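Local atomic coordinates of CBS domain protein (Bacillus anthracis, PDB entry 3LQN), a protein that is of unknown function but carries two CBS domains, modules that in many relatives bind adenine nucleotides and regulate a partner protein or domain. Residues 95-100 and 118-123. Residues are numbered along the deposited sequence; the frame is centred on the assembly and turned at random. Where two conformers were deposited one is given.
Sequences QDIPVL and FICAVN. With SO4 (sulfate ion), chain B.
The flat groups that meet here are peptide carbonyls: that of Cys120 holds Leu100 N within its plane, at 2.8 Å from Cys120 O, while Cys120 N stands 25° out of the plane of the Pro98 carbonyl, with a longer N-O distance of 3.2 Å. Leu100 O then takes Val122 N at 2.9 Å. Leu100 thus bonds through both its N and O to the residues flanking Ala121, the signature of parallel pairing, and a CA-H...O contact from Ala121 CA to Leu100 O adds to it. The puckered Pro98 ring presents its CB-CG side: CG lies 3.4 Å from the carbonyl O of Phe118, and CB 3.8 Å from CG1 of Ile119. Phe118 turns its CB away from 95-100, and its side chain touches Leu63 and Ile131.

On the face of Leu100 and Ala121, the Ile119 side chain divides its branches: CG1, anti to the carbonyl carbon (chi1 -66°), reaches Pro98, whereas CG2 packs 3.8 Å from Leu100 CG. Met112 of helix 106-115 touches all three. On the face of Val99 and Cys120, Ile97 CD1 approaches Cys120 SG at 4.3 Å, and Leu60 touches Ile97, Val99 and Cys120. Gln95 N and Asp96 N each donate a hydrogen bond to a sulfate, probably from the crystallisation liquor.

Strands 99-101 and 118-122, linked through helix 106-115, form a beta-alpha-beta unit of the second CBS domain. Three N-H...O bonds satisfy the backbone groups facing each other between the strands, leaving apolar side chains to pack against helix 106-115 on one face and strand 60-65 on the other.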
ATOM      1  N   GLN A  95       5.666  15.417  -6.408  1.00 30.76           N
ATOM      2  CA  GLN A  95       4.888  16.651  -6.555  1.00 40.10           C
ATOM      3  C   GLN A  95       3.713  16.417  -7.495  1.00 37.49           C
ATOM      4  O   GLN A  95       2.693  17.061  -7.363  1.00 37.00           O
ATOM      5  CB  GLN A  95       5.744  17.768  -7.131  1.00 49.73           C
ATOM      6  CG  GLN A  95       7.002  18.099  -6.347  1.00 54.01           C
ATOM      7  CD  GLN A  95       7.132  19.585  -6.103  1.00 51.02           C
ATOM      8  OE1 GLN A  95       6.154  20.315  -6.187  1.00 55.09           O
ATOM      9  NE2 GLN A  95       8.332  20.033  -5.771  1.00 55.87           N
ATOM     10  N   ASP A  96       3.870  15.499  -8.440  1.00 28.38           N
ATOM     11  CA  ASP A  96       2.835  15.260  -9.487  1.00 36.02           C
ATOM     12  C   ASP A  96       1.928  14.157  -8.979  1.00 34.60           C
ATOM     13  O   ASP A  96       2.124  12.992  -9.283  1.00 40.05           O
ATOM     14  CB  ASP A  96       3.487  14.867 -10.821  1.00 38.21           C
ATOM     15  CG  ASP A  96       2.465  14.666 -11.964  1.00 47.50           C
ATOM     16  OD1 ASP A  96       1.354  15.230 -11.874  1.00 44.43           O
ATOM     17  OD2 ASP A  96       2.791  13.960 -12.953  1.00 49.76           O
ATOM     18  N   ILE A  97       1.002  14.536  -8.105  1.00 28.99           N
ATOM     19  CA  ILE A  97       0.213  13.559  -7.382  1.00 29.89           C
ATOM     20  C   ILE A  97      -1.261  13.753  -7.655  1.00 36.31           C
ATOM     21  O   ILE A  97      -1.681  14.859  -8.024  1.00 32.46           O
ATOM     22  CB  ILE A  97       0.403  13.691  -5.869  1.00 36.33           C
ATOM     23  CG1 ILE A  97       0.129  15.131  -5.432  1.00 29.31           C
ATOM     24  CG2 ILE A  97       1.815  13.186  -5.477  1.00 46.65           C
ATOM     25  CD1 ILE A  97      -0.217  15.334  -3.935  1.00 34.04           C
ATOM     26  N   PRO A  98      -2.044  12.684  -7.417  1.00 45.41           N
ATOM     27  CA  PRO A  98      -3.499  12.660  -7.561  1.00 45.78           C
ATOM     28  C   PRO A  98      -4.179  13.562  -6.511  1.00 32.10           C
ATOM     29  O   PRO A  98      -3.993  13.358  -5.311  1.00 42.14           O
ATOM     30  CB  PRO A  98      -3.826  11.176  -7.311  1.00 38.58           C
ATOM     31  CG  PRO A  98      -2.766  10.743  -6.304  1.00 47.78           C
ATOM     32  CD  PRO A  98      -1.525  11.402  -6.881  1.00 42.07           C
ATOM     33  N   VAL A  99      -4.967  14.542  -6.957  0.60 32.38           N
ATOM     34  CA  VAL A  99      -5.723  15.393  -6.040  0.60 29.62           C
ATOM     35  C   VAL A  99      -7.174  15.611  -6.498  0.60 29.32           C
ATOM     36  O   VAL A  99      -7.447  15.897  -7.670  0.60 30.08           O
ATOM     37  CB  VAL A  99      -5.031  16.770  -5.811  0.60 31.26           C
ATOM     38  CG1 VAL A  99      -5.880  17.656  -4.904  0.60 28.07           C
ATOM     39  CG2 VAL A  99      -3.640  16.582  -5.184  0.60 27.19           C
ATOM     40  N   LEU A 100      -8.103  15.467  -5.564  1.00 27.87           N
ATOM     41  CA  LEU A 100      -9.518  15.667  -5.877  1.00 30.09           C
ATOM     42  C   LEU A 100     -10.042  16.789  -4.988  1.00 32.32           C
ATOM     43  O   LEU A 100      -9.511  17.029  -3.936  1.00 33.66           O
ATOM     44  CB  LEU A 100     -10.321  14.399  -5.645  1.00 26.47           C
ATOM     45  CG  LEU A 100      -9.965  13.321  -6.677  1.00 35.75           C
ATOM     46  CD1 LEU A 100     -10.736  12.100  -6.389  1.00 39.89           C
ATOM     47  CD2 LEU A 100     -10.257  13.779  -8.100  1.00 35.23           C
ATOM     48  N   PHE A 118      -3.749   6.160  -2.982  1.00 35.11           N
ATOM     49  CA  PHE A 118      -4.404   7.238  -2.299  1.00 45.54           C
ATOM     50  C   PHE A 118      -4.172   8.638  -2.789  1.00 34.64           C
ATOM     51  O   PHE A 118      -3.136   9.036  -3.353  1.00 35.30           O
ATOM     52  CB  PHE A 118      -4.460   7.061  -0.766  1.00 59.16           C
ATOM     53  CG  PHE A 118      -3.449   7.859   0.012  1.00 55.60           C
ATOM     54  CD1 PHE A 118      -3.427   9.256  -0.054  1.00 46.38           C
ATOM     55  CD2 PHE A 118      -2.583   7.215   0.883  1.00 43.90           C
ATOM     56  CE1 PHE A 118      -2.500   9.989   0.699  1.00 41.61           C
ATOM     57  CE2 PHE A 118      -1.703   7.922   1.639  1.00 46.83           C
ATOM     58  CZ  PHE A 118      -1.659   9.329   1.553  1.00 44.99           C
ATOM     59  N   ILE A 119      -5.226   9.379  -2.558  1.00 34.60           N
ATOM     60  CA  ILE A 119      -5.466  10.578  -3.283  1.00 29.16           C
ATOM     61  C   ILE A 119      -5.766  11.601  -2.230  1.00 30.71           C
ATOM     62  O   ILE A 119      -6.520  11.337  -1.287  1.00 30.99           O
ATOM     63  CB  ILE A 119      -6.694  10.384  -4.130  1.00 34.28           C
ATOM     64  CG1 ILE A 119      -6.421   9.325  -5.214  1.00 40.04           C
ATOM     65  CG2 ILE A 119      -7.175  11.732  -4.718  1.00 44.91           C
ATOM     66  CD1 ILE A 119      -7.716   8.613  -5.694  1.00 40.48           C
ATOM     67  N   CYS A 120      -5.197  12.777  -2.417  1.00 26.18           N
ATOM     68  CA  CYS A 120      -5.416  13.838  -1.488  1.00 22.86           C
ATOM     69  C   CYS A 120      -6.597  14.657  -1.962  1.00 21.48           C
ATOM     70  O   CYS A 120      -6.737  14.916  -3.146  1.00 28.73           O
ATOM     71  CB  CYS A 120      -4.169  14.735  -1.443  1.00 22.62           C
ATOM     72  SG  CYS A 120      -2.703  13.919  -0.704  1.00 27.58           S
ATOM     73  N   ALA A 121      -7.398  15.087  -0.999  1.00 24.63           N
ATOM     74  CA  ALA A 121      -8.514  15.970  -1.201  1.00 24.05           C
ATOM     75  C   ALA A 121      -8.080  17.350  -0.767  1.00 25.93           C
ATOM     76  O   ALA A 121      -7.488  17.489   0.280  1.00 25.88           O
ATOM     77  CB  ALA A 121      -9.659  15.518  -0.352  1.00 27.03           C
ATOM     78  N   VAL A 122      -8.417  18.371  -1.563  1.00 29.54           N
ATOM     79  CA  VAL A 122      -8.133  19.751  -1.205  1.00 31.71           C
ATOM     80  C   VAL A 122      -9.417  20.562  -1.399  1.00 34.86           C
ATOM     81  O   VAL A 122     -10.344  20.111  -2.078  1.00 33.76           O
ATOM     82  CB  VAL A 122      -7.033  20.329  -2.081  1.00 31.71           C
ATOM     83  CG1 VAL A 122      -5.691  19.548  -1.855  1.00 31.08           C
ATOM     84  CG2 VAL A 122      -7.451  20.282  -3.524  1.00 35.85           C
ATOM     85  N   ASN A 123      -9.492  21.715  -0.756  1.00 27.66           N
ATOM     86  CA  ASN A 123     -10.624  22.613  -1.017  1.00 33.80           C
ATOM     87  C   ASN A 123     -10.305  23.556  -2.149  1.00 40.62           C
ATOM     88  O   ASN A 123      -9.239  23.463  -2.757  1.00 39.98           O
ATOM     89  CB  ASN A 123     -11.187  23.299   0.244  1.00 37.00           C
ATOM     90  CG  ASN A 123     -10.311  24.436   0.774  1.00 45.79           C
ATOM     91  OD1 ASN A 123      -9.278  24.776   0.200  1.00 40.97           O
ATOM     92  ND2 ASN A 123     -10.736  25.025   1.888  1.00 45.97           N
TER
HETATM   93  S   SO4 B 161       7.730  14.331  -9.157  1.00 85.41           S
HETATM   94  O1  SO4 B 161       8.665  14.227 -10.278  1.00 96.29           O
HETATM   95  O2  SO4 B 161       6.388  14.605  -9.641  1.00 60.75           O
HETATM   96  O3  SO4 B 161       7.723  13.055  -8.436  1.00 95.12           O
HETATM   97  O4  SO4 B 161       8.167  15.402  -8.250  1.00 93.19           O
HETATM   98  O   HOH W   1      -2.349  12.390  -3.649  1.00 45.16           O